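Local atomic coordinates of rhamnogalacturonan endolyase YesW (Bacillus subtilis, PDB entry 2ZUX), a protein that cleaves type I rhamnogalacturonan of plant cell-wall pectin by endo-type elimination, requires calcium or manganese for activity, and releases oligosaccharides. Residues M196-G201 with Y230-Q235; D204-V209 with T238-V243; E465-N470 with V515-E520; L486-A491 with R526-T531. One frame throughout, in Å; residues are numbered along the deposited sequence.

The four contacts form two pairs within the beta-propeller region. Contacts 1 and 2 share one four-stranded antiparallel sheet, and their centres are about 9 Å apart. Strands 230-235 and 241-246 run side by side there. This pair lies at a rhamnose pocket: G201 of contact 1 and V209 of contact 2 both line it. The pocket is distinct from the substrate site of N115 and D135, and is possibly an extra carbohydrate-binding site. Contacts 3 and 4 also pair up, with centres about 7 Å apart. Strands 514-519 and 524-528 join them, and W517 packs on Y528. E465 of contact 3 binds a calcium ion. The centres of contacts 1 and 3 are about 30 Å apart.

Contact 1 of 4, residues M196-G201 with Y230-Q235; sequences MKTADG and YLTVFQ. With RAM (alpha-L-rhamnopyranose), chain P.
T198 and T232 meet through their hydroxyls, OG1 to OG1 at 2.8 Å, with the side chains crossing at about a right angle. T198 OG1 sits between its backbone N and carbonyl carbon (chi1 60°) and T232 OG1 anti to its own carbonyl carbon, which turns both hydroxyls toward each other. The T198 methyl CG2 comes to the edge of the F234 ring, 3.8 Å from CZ. M196 CG reaches the same ring edge near CE2. One face of F234 is covered by T232 CG2.

Y230 OH donates to D200 OD1 at 2.7 Å. It meets the syn side of the carboxylate, 35° out of its plane, and the ring stands 81° from that plane. D200 OD1 also accepts from N212 N, so two donors grip it.

The backbones form an antiparallel ladder. M196 pairs with T232, and T198 with Y230, as hydrogen-bonded pairs; K197 and L231 form the non-hydrogen-bonded pair between. Past the strand, G201 O accepts from O3 of rhamnose at 2.6 Å. The two strands are the middle pair of a four-stranded antiparallel sheet. Strand 182-184 flanks 193-198, strand 241-246 flanks 230-235, and L231 packs on strand 281-286 of the next sheet.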
loop_
_atom_site.group_PDB
_atom_site.type_symbol
_atom_site.label_atom_id
_atom_site.label_comp_id
_atom_site.label_asym_id
_atom_site.label_seq_id
_atom_site.Cartn_x
_atom_site.Cartn_y
_atom_site.Cartn_z
ATOM N N MET A 196 13.313 -0.122 -7.728
ATOM C CA MET A 196 13.110 1.325 -7.664
ATOM C C MET A 196 14.075 2.017 -8.604
ATOM O O MET A 196 15.034 1.414 -9.089
ATOM C CB MET A 196 13.292 1.849 -6.229
ATOM C CG MET A 196 14.708 1.723 -5.696
ATOM S SD MET A 196 14.739 1.909 -3.908
ATOM C CE MET A 196 14.419 0.235 -3.452
ATOM N N LYS A 197 13.817 3.299 -8.832
ATOM C CA LYS A 197 14.700 4.155 -9.608
ATOM C C LYS A 197 15.965 4.451 -8.806
ATOM O O LYS A 197 15.906 4.747 -7.617
ATOM C CB LYS A 197 13.957 5.443 -9.964
ATOM C CG LYS A 197 14.712 6.400 -10.870
ATOM C CD LYS A 197 13.740 7.474 -11.354
ATOM C CE LYS A 197 14.369 8.435 -12.347
ATOM N NZ LYS A 197 15.338 9.356 -11.686
ATOM N N THR A 198 17.108 4.323 -9.473
ATOM C CA THR A 198 18.423 4.496 -8.852
ATOM C C THR A 198 19.258 5.400 -9.750
ATOM O O THR A 198 18.804 5.836 -10.810
ATOM C CB THR A 198 19.122 3.132 -8.679
ATOM O OG1 THR A 198 19.272 2.537 -9.971
ATOM C CG2 THR A 198 18.300 2.206 -7.775
ATOM N N ALA A 199 20.485 5.679 -9.330
ATOM C CA ALA A 199 21.348 6.575 -10.077
ATOM C C ALA A 199 22.802 6.213 -9.847
ATOM O O ALA A 199 23.125 5.357 -9.018
ATOM C CB ALA A 199 21.091 8.017 -9.660
ATOM N N ASP A 200 23.691 6.880 -10.574
ATOM C CA ASP A 200 25.112 6.796 -10.259
ATOM C C ASP A 200 25.265 7.131 -8.786
ATOM O O ASP A 200 24.685 8.101 -8.289
ATOM C CB ASP A 200 25.895 7.823 -11.076
ATOM C CG ASP A 200 25.909 7.505 -12.552
ATOM O OD1 ASP A 200 26.186 6.343 -12.913
ATOM O OD2 ASP A 200 25.635 8.432 -13.347
ATOM N N GLY A 201 26.022 6.316 -8.068
ATOM C CA GLY A 201 26.244 6.587 -6.663
ATOM C C GLY A 201 25.305 5.866 -5.718
ATOM O O GLY A 201 25.535 5.869 -4.521
ATOM N N TYR A 230 18.615 5.211 -13.698
ATOM C CA TYR A 230 18.562 3.755 -13.773
ATOM C C TYR A 230 17.331 3.179 -13.088
ATOM O O TYR A 230 16.704 3.827 -12.246
ATOM C CB TYR A 230 19.820 3.124 -13.155
ATOM C CG TYR A 230 21.132 3.694 -13.631
ATOM C CD1 TYR A 230 21.423 3.794 -14.990
ATOM C CD2 TYR A 230 22.093 4.111 -12.715
ATOM C CE1 TYR A 230 22.637 4.324 -15.430
ATOM C CE2 TYR A 230 23.313 4.639 -13.136
ATOM C CZ TYR A 230 23.574 4.745 -14.498
ATOM O OH TYR A 230 24.777 5.245 -14.932
ATOM N N LEU A 231 17.010 1.948 -13.470
ATOM C CA LEU A 231 16.020 1.126 -12.783
ATOM C C LEU A 231 16.754 -0.109 -12.289
ATOM O O LEU A 231 17.396 -0.794 -13.088
ATOM C CB LEU A 231 14.900 0.723 -13.744
ATOM C CG LEU A 231 13.804 -0.171 -13.156
ATOM C CD1 LEU A 231 13.078 0.517 -11.987
ATOM C CD2 LEU A 231 12.817 -0.571 -14.237
ATOM N N THR A 232 16.680 -0.377 -10.983
ATOM C CA THR A 232 17.365 -1.532 -10.397
ATOM C C THR A 232 16.388 -2.455 -9.695
ATOM O O THR A 232 15.464 -2.007 -9.003
ATOM C CB THR A 232 18.452 -1.088 -9.393
ATOM O OG1 THR A 232 19.393 -0.240 -10.065
ATOM C CG2 THR A 232 19.205 -2.288 -8.828
ATOM N N VAL A 233 16.607 -3.752 -9.891
ATOM C CA VAL A 233 15.969 -4.780 -9.082
ATOM C C VAL A 233 17.028 -5.291 -8.107
ATOM O O VAL A 233 18.108 -5.731 -8.529
ATOM C CB VAL A 233 15.432 -5.943 -9.940
ATOM C CG1 VAL A 233 14.758 -6.998 -9.072
ATOM C CG2 VAL A 233 14.467 -5.435 -11.002
ATOM N N PHE A 234 16.725 -5.216 -6.812
ATOM C CA PHE A 234 17.613 -5.660 -5.744
ATOM C C PHE A 234 17.081 -6.956 -5.146
ATOM O O PHE A 234 15.867 -7.135 -4.993
ATOM C CB PHE A 234 17.672 -4.626 -4.614
ATOM C CG PHE A 234 18.243 -3.279 -5.005
ATOM C CD1 PHE A 234 19.614 -3.044 -4.945
ATOM C CD2 PHE A 234 17.400 -2.235 -5.373
ATOM C CE1 PHE A 234 20.141 -1.796 -5.261
ATOM C CE2 PHE A 234 17.918 -0.987 -5.696
ATOM C CZ PHE A 234 19.291 -0.763 -5.642
ATOM N N GLN A 235 17.995 -7.843 -4.764
ATOM C CA GLN A 235 17.646 -9.078 -4.081
ATOM C C GLN A 235 17.041 -8.745 -2.720
ATOM O O GLN A 235 17.605 -7.960 -1.964
ATOM C CB GLN A 235 18.902 -9.940 -3.919
ATOM C CG GLN A 235 18.643 -11.317 -3.339
ATOM C CD GLN A 235 19.877 -12.190 -3.371
ATOM O OE1 GLN A 235 20.969 -11.762 -2.997
ATOM N NE2 GLN A 235 19.710 -13.423 -3.826
HETATM C C1 RAM P . 31.091 7.228 -3.137
HETATM C C2 RAM P . 29.739 7.806 -3.555
HETATM C C3 RAM P . 28.609 6.888 -3.087
HETATM C C4 RAM P . 28.713 6.645 -1.585
HETATM C C5 RAM P . 30.109 6.118 -1.241
HETATM C C6 RAM P . 30.310 5.954 0.263
HETATM O O1 RAM P . 31.344 6.031 -3.845
HETATM O O2 RAM P . 29.595 9.092 -2.991
HETATM O O3 RAM P . 27.346 7.432 -3.399
HETATM O O4 RAM P . 27.725 5.712 -1.208
HETATM O O5 RAM P . 31.117 6.991 -1.735
#

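Contact 2 of 4, residues D204-V209 with T238-V243; sequences DGTGKV and TGKELV
D204 turns its carboxylate across the E241 side chain at about a right angle, and the two carboxylate planes are 82° apart. D204 OD2 takes the backbone N-H of E241, at 2.9 Å and almost straight. That donor comes on the anti side, 35° out of the carboxylate plane. D204 OD1 faces its own loop. It accepts from T206 OG1 at 2.7 Å on the syn side, and from T206 N and K208 N well above the plane. The CG of D204 lies between backbone N and carbonyl carbon (chi1 81°), which brings the carboxylate between loop and strand.

The T206 N bond makes an Asx turn, and D204 to G207 form a type I beta turn. Opposite, T238 OG1 accepts from K240 N in an ST turn that leads into strand 241-246, and also bonds Q235 OE1. With an alanine for D204, the N-H groups of T206, K208 and E241 would probably lose this acceptor and the turn could shift.

G205 N donates to G239 O at 2.8 Å. A side chain on G205 would run into T238 O and G239 CA. Further along, K208 curls at its last two torsions and places NZ 2.8 Å from E241 OE1, a salt bridge in which NZ meets OE1 on the syn side. E241 OE2 bonds T244 OG1. T206 CG2 lies against K240 CB at 3.8 Å.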
loop_
_atom_site.group_PDB
_atom_site.type_symbol
_atom_site.label_atom_id
_atom_site.label_comp_id
_atom_site.label_asym_id
_atom_site.label_seq_id
_atom_site.Cartn_x
_atom_site.Cartn_y
_atom_site.Cartn_z
ATOM N N ASP A 204 24.275 -0.431 -3.043
ATOM C CA ASP A 204 23.410 -1.556 -2.724
ATOM C C ASP A 204 23.664 -2.067 -1.306
ATOM O O ASP A 204 24.530 -1.537 -0.588
ATOM C CB ASP A 204 23.439 -2.639 -3.827
ATOM C CG ASP A 204 24.638 -3.593 -3.751
ATOM O OD1 ASP A 204 25.435 -3.558 -2.796
ATOM O OD2 ASP A 204 24.750 -4.409 -4.690
ATOM N N GLY A 205 22.892 -3.072 -0.898
ATOM C CA GLY A 205 22.957 -3.566 0.469
ATOM C C GLY A 205 24.264 -4.246 0.830
ATOM O O GLY A 205 24.530 -4.474 2.010
ATOM N N THR A 206 25.072 -4.566 -0.179
ATOM C CA THR A 206 26.399 -5.161 0.048
ATOM C C THR A 206 27.511 -4.119 -0.019
ATOM O O THR A 206 28.689 -4.461 0.062
ATOM C CB THR A 206 26.729 -6.285 -0.963
ATOM O OG1 THR A 206 27.016 -5.729 -2.255
ATOM C CG2 THR A 206 25.604 -7.306 -1.058
ATOM N N GLY A 207 27.140 -2.856 -0.182
ATOM C CA GLY A 207 28.118 -1.780 -0.257
ATOM C C GLY A 207 28.715 -1.525 -1.626
ATOM O O GLY A 207 29.721 -0.813 -1.739
ATOM N N LYS A 208 28.109 -2.097 -2.662
ATOM C CA LYS A 208 28.573 -1.899 -4.033
ATOM C C LYS A 208 27.853 -0.716 -4.647
ATOM O O LYS A 208 26.620 -0.637 -4.613
ATOM C CB LYS A 208 28.348 -3.155 -4.871
ATOM C CG LYS A 208 29.071 -3.101 -6.214
ATOM C CD LYS A 208 28.695 -4.254 -7.115
ATOM C CE LYS A 208 27.401 -3.973 -7.845
ATOM N NZ LYS A 208 27.651 -3.221 -9.101
ATOM N N VAL A 209 28.623 0.211 -5.197
ATOM C CA VAL A 209 28.067 1.420 -5.786
ATOM C C VAL A 209 27.733 1.180 -7.264
ATOM O O VAL A 209 28.523 0.592 -8.012
ATOM C CB VAL A 209 29.022 2.619 -5.587
ATOM C CG1 VAL A 209 28.415 3.884 -6.148
ATOM C CG2 VAL A 209 29.341 2.813 -4.107
ATOM N N THR A 238 19.210 -9.614 0.676
ATOM C CA THR A 238 20.555 -9.049 0.834
ATOM C C THR A 238 20.667 -7.591 0.402
ATOM O O THR A 238 21.638 -6.917 0.748
ATOM C CB THR A 238 21.554 -9.786 -0.045
ATOM O OG1 THR A 238 21.119 -9.676 -1.406
ATOM C CG2 THR A 238 21.698 -11.260 0.376
ATOM N N GLY A 239 19.709 -7.115 -0.397
ATOM C CA GLY A 239 19.791 -5.767 -0.951
ATOM C C GLY A 239 20.819 -5.668 -2.067
ATOM O O GLY A 239 21.173 -4.570 -2.486
ATOM N N LYS A 240 21.313 -6.809 -2.540
ATOM C CA LYS A 240 22.318 -6.830 -3.602
ATOM C C LYS A 240 21.677 -6.481 -4.943
ATOM O O LYS A 240 20.580 -6.942 -5.251
ATOM C CB LYS A 240 22.978 -8.213 -3.672
ATOM C CG LYS A 240 24.089 -8.345 -4.705
ATOM C CD LYS A 240 24.644 -9.763 -4.736
ATOM C CE LYS A 240 23.603 -10.776 -5.209
ATOM N NZ LYS A 240 24.165 -12.163 -5.294
ATOM N N GLU A 241 22.374 -5.672 -5.736
ATOM C CA GLU A 241 21.940 -5.371 -7.097
ATOM C C GLU A 241 21.846 -6.667 -7.909
ATOM O O GLU A 241 22.821 -7.428 -7.983
ATOM C CB GLU A 241 22.945 -4.429 -7.760
ATOM C CG GLU A 241 22.656 -4.113 -9.228
ATOM C CD GLU A 241 23.837 -3.487 -9.931
ATOM O OE1 GLU A 241 24.989 -3.876 -9.641
ATOM O OE2 GLU A 241 23.626 -2.611 -10.790
ATOM N N LEU A 242 20.686 -6.931 -8.504
ATOM C CA LEU A 242 20.533 -8.074 -9.410
ATOM C C LEU A 242 20.681 -7.659 -10.867
ATOM O O LEU A 242 21.436 -8.269 -11.624
ATOM C CB LEU A 242 19.192 -8.782 -9.196
ATOM C CG LEU A 242 19.019 -9.514 -7.863
ATOM C CD1 LEU A 242 17.589 -10.017 -7.702
ATOM C CD2 LEU A 242 20.020 -10.679 -7.735
ATOM N N VAL A 243 19.962 -6.609 -11.253
ATOM C CA VAL A 243 20.031 -6.063 -12.610
ATOM C C VAL A 243 19.723 -4.575 -12.551
ATOM O O VAL A 243 18.852 -4.143 -11.781
ATOM C CB VAL A 243 19.050 -6.781 -13.582
ATOM C CG1 VAL A 243 17.615 -6.688 -13.086
ATOM C CG2 VAL A 243 19.165 -6.226 -14.995
HETATM O O HOH W 1 23.750 -7.714 2.386
#

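Contact 3 of 4, residues E465-N470 with V515-E520; sequences EQLDSN and VVWRTE. With CA (calcium ion), chain F.
This is a buried packing contact between two sheets, in which W517 of strand 514-519 fits against L467, S469 and N470 at the end of strand 465-468. W517 NE1 donates to S469 O at 2.9 Å. The bond is bent (133° at the hydrogen), and the oxygen lies 27° out of the indole plane. N470 CA sits over one face of the indole, offset toward the rim. V515 CG1 of the same strand covers the opposite face, over the centre. The indole is thus clamped between backbone and valine. L467 CD1 approaches it obliquely, 3.9 Å from W517 CZ2.

The contact joins neighbouring antiparallel sheets of the propeller domain: W517 comes from one, and the hairpin between strands 465-468 and 471-476 belongs to the other. Were W517 a leucine, S469 O would probably lose its indole N-H and a gap open between N470 and V515.

L467 and V515 meet tip to tip, CD1 to CG2 at 3.7 Å. In L467, chi1 of 179° swings CG toward strand 514-519, and CD1 makes the touch. At the far end of strand 465-468, E465 grips calcium with both carboxylate oxygens, each at 2.5 Å. D459, D461, L463 O and water complete much of that site.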
loop_
_atom_site.group_PDB
_atom_site.type_symbol
_atom_site.label_atom_id
_atom_site.label_comp_id
_atom_site.label_asym_id
_atom_site.label_seq_id
_atom_site.Cartn_x
_atom_site.Cartn_y
_atom_site.Cartn_z
ATOM N N GLU A 465 -13.609 1.025 9.667
ATOM C CA GLU A 465 -13.274 2.109 10.578
ATOM C C GLU A 465 -12.369 3.119 9.854
ATOM O O GLU A 465 -12.063 2.945 8.672
ATOM C CB GLU A 465 -12.634 1.540 11.849
ATOM C CG GLU A 465 -13.616 0.757 12.757
ATOM C CD GLU A 465 -14.178 -0.517 12.119
ATOM O OE1 GLU A 465 -13.423 -1.500 11.949
ATOM O OE2 GLU A 465 -15.399 -0.561 11.806
ATOM N N GLN A 466 -11.978 4.184 10.543
ATOM C CA GLN A 466 -11.173 5.239 9.930
ATOM C C GLN A 466 -9.830 5.340 10.628
ATOM O O GLN A 466 -9.736 5.127 11.840
ATOM C CB GLN A 466 -11.887 6.592 10.000
ATOM C CG GLN A 466 -13.140 6.698 9.126
ATOM C CD GLN A 466 -14.348 6.001 9.758
ATOM O OE1 GLN A 466 -14.685 6.258 10.913
ATOM N NE2 GLN A 466 -14.955 5.078 9.027
ATOM N N LEU A 467 -8.784 5.659 9.875
ATOM C CA LEU A 467 -7.462 5.871 10.458
ATOM C C LEU A 467 -6.901 7.203 9.987
ATOM O O LEU A 467 -7.015 7.569 8.816
ATOM C CB LEU A 467 -6.523 4.715 10.098
ATOM C CG LEU A 467 -5.082 4.791 10.623
ATOM C CD1 LEU A 467 -4.545 3.394 10.835
ATOM C CD2 LEU A 467 -4.151 5.582 9.702
ATOM N N ASP A 468 -6.302 7.937 10.917
ATOM C CA ASP A 468 -5.654 9.212 10.618
ATOM C C ASP A 468 -4.671 9.472 11.747
ATOM O O ASP A 468 -4.967 9.163 12.913
ATOM C CB ASP A 468 -6.699 10.330 10.564
ATOM C CG ASP A 468 -6.196 11.602 9.896
ATOM O OD1 ASP A 468 -5.194 11.577 9.163
ATOM O OD2 ASP A 468 -6.853 12.649 10.087
ATOM N N SER A 469 -3.499 10.013 11.414
ATOM C CA SER A 469 -2.487 10.272 12.434
ATOM C C SER A 469 -2.242 8.981 13.233
ATOM O O SER A 469 -2.110 7.912 12.635
ATOM C CB SER A 469 -2.924 11.441 13.317
ATOM O OG SER A 469 -1.874 11.830 14.194
ATOM N N ASN A 470 -2.193 9.065 14.564
ATOM C CA ASN A 470 -2.019 7.874 15.396
ATOM C C ASN A 470 -3.343 7.395 15.990
ATOM O O ASN A 470 -3.380 6.869 17.106
ATOM C CB ASN A 470 -0.977 8.121 16.497
ATOM C CG ASN A 470 -1.453 9.101 17.558
ATOM O OD1 ASN A 470 -2.292 9.965 17.300
ATOM N ND2 ASN A 470 -0.904 8.971 18.770
ATOM N N VAL A 515 -1.596 -2.090 11.939
ATOM C CA VAL A 515 -1.011 -0.780 11.678
ATOM C C VAL A 515 0.423 -0.784 12.161
ATOM O O VAL A 515 0.715 -1.236 13.272
ATOM C CB VAL A 515 -1.753 0.356 12.389
ATOM C CG1 VAL A 515 -1.252 1.702 11.881
ATOM C CG2 VAL A 515 -3.242 0.242 12.179
ATOM N N VAL A 516 1.317 -0.279 11.317
ATOM C CA VAL A 516 2.703 -0.078 11.686
ATOM C C VAL A 516 2.917 1.427 11.809
ATOM O O VAL A 516 2.808 2.149 10.811
ATOM C CB VAL A 516 3.665 -0.656 10.631
ATOM C CG1 VAL A 516 5.121 -0.499 11.089
ATOM C CG2 VAL A 516 3.328 -2.120 10.344
ATOM N N TRP A 517 3.181 1.902 13.031
ATOM C CA TRP A 517 3.558 3.301 13.267
ATOM C C TRP A 517 4.960 3.336 13.848
ATOM O O TRP A 517 5.327 2.482 14.652
ATOM C CB TRP A 517 2.642 3.975 14.293
ATOM C CG TRP A 517 1.296 4.458 13.832
ATOM C CD1 TRP A 517 1.029 5.484 12.972
ATOM C CD2 TRP A 517 0.029 3.979 14.294
ATOM N NE1 TRP A 517 -0.336 5.653 12.842
ATOM C CE2 TRP A 517 -0.969 4.743 13.648
ATOM C CE3 TRP A 517 -0.358 2.966 15.179
ATOM C CZ2 TRP A 517 -2.336 4.527 13.870
ATOM C CZ3 TRP A 517 -1.708 2.751 15.399
ATOM C CH2 TRP A 517 -2.681 3.524 14.742
ATOM N N ARG A 518 5.739 4.339 13.474
ATOM C CA ARG A 518 7.014 4.583 14.139
ATOM C C ARG A 518 6.780 5.165 15.530
ATOM O O ARG A 518 5.732 5.762 15.799
ATOM C CB ARG A 518 7.858 5.563 13.328
ATOM C CG ARG A 518 7.225 6.928 13.161
ATOM C CD ARG A 518 8.210 7.932 12.612
ATOM N NE ARG A 518 7.554 9.198 12.315
ATOM C CZ ARG A 518 7.615 10.274 13.089
ATOM N NH1 ARG A 518 8.309 10.237 14.222
ATOM N NH2 ARG A 518 6.984 11.386 12.730
ATOM N N THR A 519 7.757 4.996 16.419
ATOM C CA THR A 519 7.795 5.782 17.646
ATOM C C THR A 519 8.197 7.210 17.285
ATOM O O THR A 519 8.728 7.460 16.200
ATOM C CB THR A 519 8.806 5.213 18.649
ATOM O OG1 THR A 519 10.105 5.183 18.047
ATOM C CG2 THR A 519 8.416 3.808 19.076
ATOM N N GLU A 520 7.957 8.146 18.197
ATOM C CA GLU A 520 8.256 9.557 17.939
ATOM C C GLU A 520 9.720 9.786 17.550
ATOM O O GLU A 520 10.015 10.592 16.660
ATOM C CB GLU A 520 7.853 10.421 19.142
ATOM C CG GLU A 520 6.343 10.418 19.394
ATOM C CD GLU A 520 5.936 11.009 20.736
ATOM O OE1 GLU A 520 6.724 11.785 21.320
ATOM O OE2 GLU A 520 4.814 10.699 21.198
HETATM CA CA CA F . -15.416 -2.969 11.377
HETATM O O HOH W 2 -13.525 -4.488 10.964
#

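Contact 4 of 4, residues L486-A491 with R526-T531; sequences LTASGA and RIYTTT
L486 begins the contact at the end of strand 481-487, where its CD2 lies 4.3 Å from Y528 CD1. A488 comes closer. Its CB is 3.5 Å from Y528 OH and 3.6 Å from CZ, so the methyl packs against the phenol end. A488 is also the centre of an inverse gamma turn.

The CB of S489 points away, and the residue contributes its carbonyl. R526 NH1 donates to S489 O at 2.9 Å, with an angle of 148° at the hydrogen, and the oxygen lies in the guanidinium plane. The same NH1 also donates to Y528 OH at 3.2 Å, again in plane. The arginine chain is extended from CG to NE, and its CG stands anti to the carbonyl carbon (chi1 -65°), which carries the guanidinium out to the turn. One water bridges S489 O and Y528 OH. A second accepts from R526 NH2 and bonds only weakly to S489 O.

G490 lies across one face of the guanidinium, with its O offset toward the rim. A side chain here would run into R526 NH2. A491 closes the turn: its N donates to A488 O, and its CB is 4.1 Å from Y528 OH. Y91 makes a cation-pi contact with R526, and W517 meets the Y528 ring edge to face.

Residues A488 to A491 make a type II beta turn with glycine at its third position, the textbook place for it. The turn connects two antiparallel sheets of the propeller domain, and strand 524-528 packs back against it through R526 and Y528.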
loop_
_atom_site.group_PDB
_atom_site.type_symbol
_atom_site.label_atom_id
_atom_site.label_comp_id
_atom_site.label_asym_id
_atom_site.label_seq_id
_atom_site.Cartn_x
_atom_site.Cartn_y
_atom_site.Cartn_z
ATOM N N LEU A 486 -8.991 3.912 19.138
ATOM C CA LEU A 486 -7.608 3.717 19.545
ATOM C C LEU A 486 -6.838 5.006 19.358
ATOM O O LEU A 486 -6.941 5.646 18.320
ATOM C CB LEU A 486 -6.946 2.600 18.723
ATOM C CG LEU A 486 -5.432 2.422 18.931
ATOM C CD1 LEU A 486 -5.106 1.852 20.309
ATOM C CD2 LEU A 486 -4.813 1.576 17.822
ATOM N N THR A 487 -6.077 5.389 20.378
ATOM C CA THR A 487 -5.056 6.409 20.229
ATOM C C THR A 487 -3.737 5.753 20.618
ATOM O O THR A 487 -3.566 5.300 21.756
ATOM C CB THR A 487 -5.372 7.662 21.079
ATOM O OG1 THR A 487 -6.548 8.296 20.556
ATOM C CG2 THR A 487 -4.219 8.662 21.035
ATOM N N ALA A 488 -2.825 5.652 19.658
ATOM C CA ALA A 488 -1.570 4.947 19.887
ATOM C C ALA A 488 -0.540 5.890 20.504
ATOM O O ALA A 488 0.301 6.465 19.819
ATOM C CB ALA A 488 -1.061 4.328 18.597
ATOM N N SER A 489 -0.625 6.042 21.822
ATOM C CA SER A 489 0.267 6.948 22.539
ATOM C C SER A 489 1.728 6.515 22.405
ATOM O O SER A 489 2.057 5.341 22.573
ATOM C CB SER A 489 -0.159 7.045 24.001
ATOM O OG SER A 489 -1.483 7.544 24.067
ATOM N N GLY A 490 2.589 7.470 22.073
ATOM C CA GLY A 490 4.000 7.178 21.842
ATOM C C GLY A 490 4.316 6.829 20.397
ATOM O O GLY A 490 5.490 6.717 20.031
ATOM N N ALA A 491 3.268 6.653 19.587
ATOM C CA ALA A 491 3.408 6.366 18.159
ATOM C C ALA A 491 3.103 7.630 17.371
ATOM O O ALA A 491 2.302 8.466 17.804
ATOM C CB ALA A 491 2.479 5.240 17.746
ATOM N N ARG A 526 6.217 0.081 15.644
ATOM C CA ARG A 526 5.272 -0.680 16.443
ATOM C C ARG A 526 4.202 -1.255 15.541
ATOM O O ARG A 526 3.594 -0.521 14.761
ATOM C CB ARG A 526 4.605 0.213 17.484
ATOM C CG ARG A 526 5.534 0.769 18.548
ATOM C CD ARG A 526 4.717 1.567 19.524
ATOM N NE ARG A 526 5.517 2.159 20.589
ATOM C CZ ARG A 526 5.020 2.994 21.493
ATOM N NH1 ARG A 526 3.736 3.321 21.458
ATOM N NH2 ARG A 526 5.812 3.500 22.429
ATOM N N ILE A 527 3.980 -2.563 15.650
ATOM C CA ILE A 527 2.930 -3.221 14.886
ATOM C C ILE A 527 1.753 -3.480 15.817
ATOM O O ILE A 527 1.870 -4.275 16.752
ATOM C CB ILE A 527 3.401 -4.562 14.293
ATOM C CG1 ILE A 527 4.730 -4.395 13.539
ATOM C CG2 ILE A 527 2.304 -5.148 13.393
ATOM C CD1 ILE A 527 5.307 -5.705 13.002
ATOM N N TYR A 528 0.637 -2.798 15.574
ATOM C CA TYR A 528 -0.589 -2.989 16.342
ATOM C C TYR A 528 -1.481 -3.979 15.607
ATOM O O TYR A 528 -1.699 -3.846 14.405
ATOM C CB TYR A 528 -1.332 -1.661 16.492
ATOM C CG TYR A 528 -0.671 -0.676 17.436
ATOM C CD1 TYR A 528 -1.187 -0.458 18.717
ATOM C CD2 TYR A 528 0.462 0.039 17.054
ATOM C CE1 TYR A 528 -0.578 0.451 19.587
ATOM C CE2 TYR A 528 1.072 0.946 17.918
ATOM C CZ TYR A 528 0.546 1.139 19.174
ATOM O OH TYR A 528 1.164 2.043 20.021
ATOM N N THR A 529 -1.978 -4.979 16.327
ATOM C CA THR A 529 -2.953 -5.927 15.801
ATOM C C THR A 529 -4.174 -5.870 16.703
ATOM O O THR A 529 -4.047 -5.702 17.915
ATOM C CB THR A 529 -2.377 -7.366 15.688
ATOM O OG1 THR A 529 -3.232 -8.170 14.862
ATOM C CG2 THR A 529 -2.215 -8.041 17.057
ATOM N N THR A 530 -5.360 -5.984 16.127
ATOM C CA THR A 530 -6.569 -5.880 16.924
ATOM C C THR A 530 -6.751 -7.067 17.875
ATOM O O THR A 530 -6.371 -8.201 17.560
ATOM C CB THR A 530 -7.823 -5.689 16.043
ATOM O OG1 THR A 530 -8.903 -5.255 16.875
ATOM C CG2 THR A 530 -8.220 -6.975 15.324
ATOM N N THR A 531 -7.326 -6.778 19.040
ATOM C CA THR A 531 -7.764 -7.834 19.959
ATOM C C THR A 531 -9.271 -7.785 20.184
ATOM O O THR A 531 -9.790 -8.374 21.144
ATOM C CB THR A 531 -7.023 -7.789 21.315
ATOM O OG1 THR A 531 -7.242 -6.521 21.938
ATOM C CG2 THR A 531 -5.534 -8.011 21.111
HETATM O O HOH W 3 0.195 2.659 22.322
HETATM O O HOH W 4 4.804 4.921 24.682
#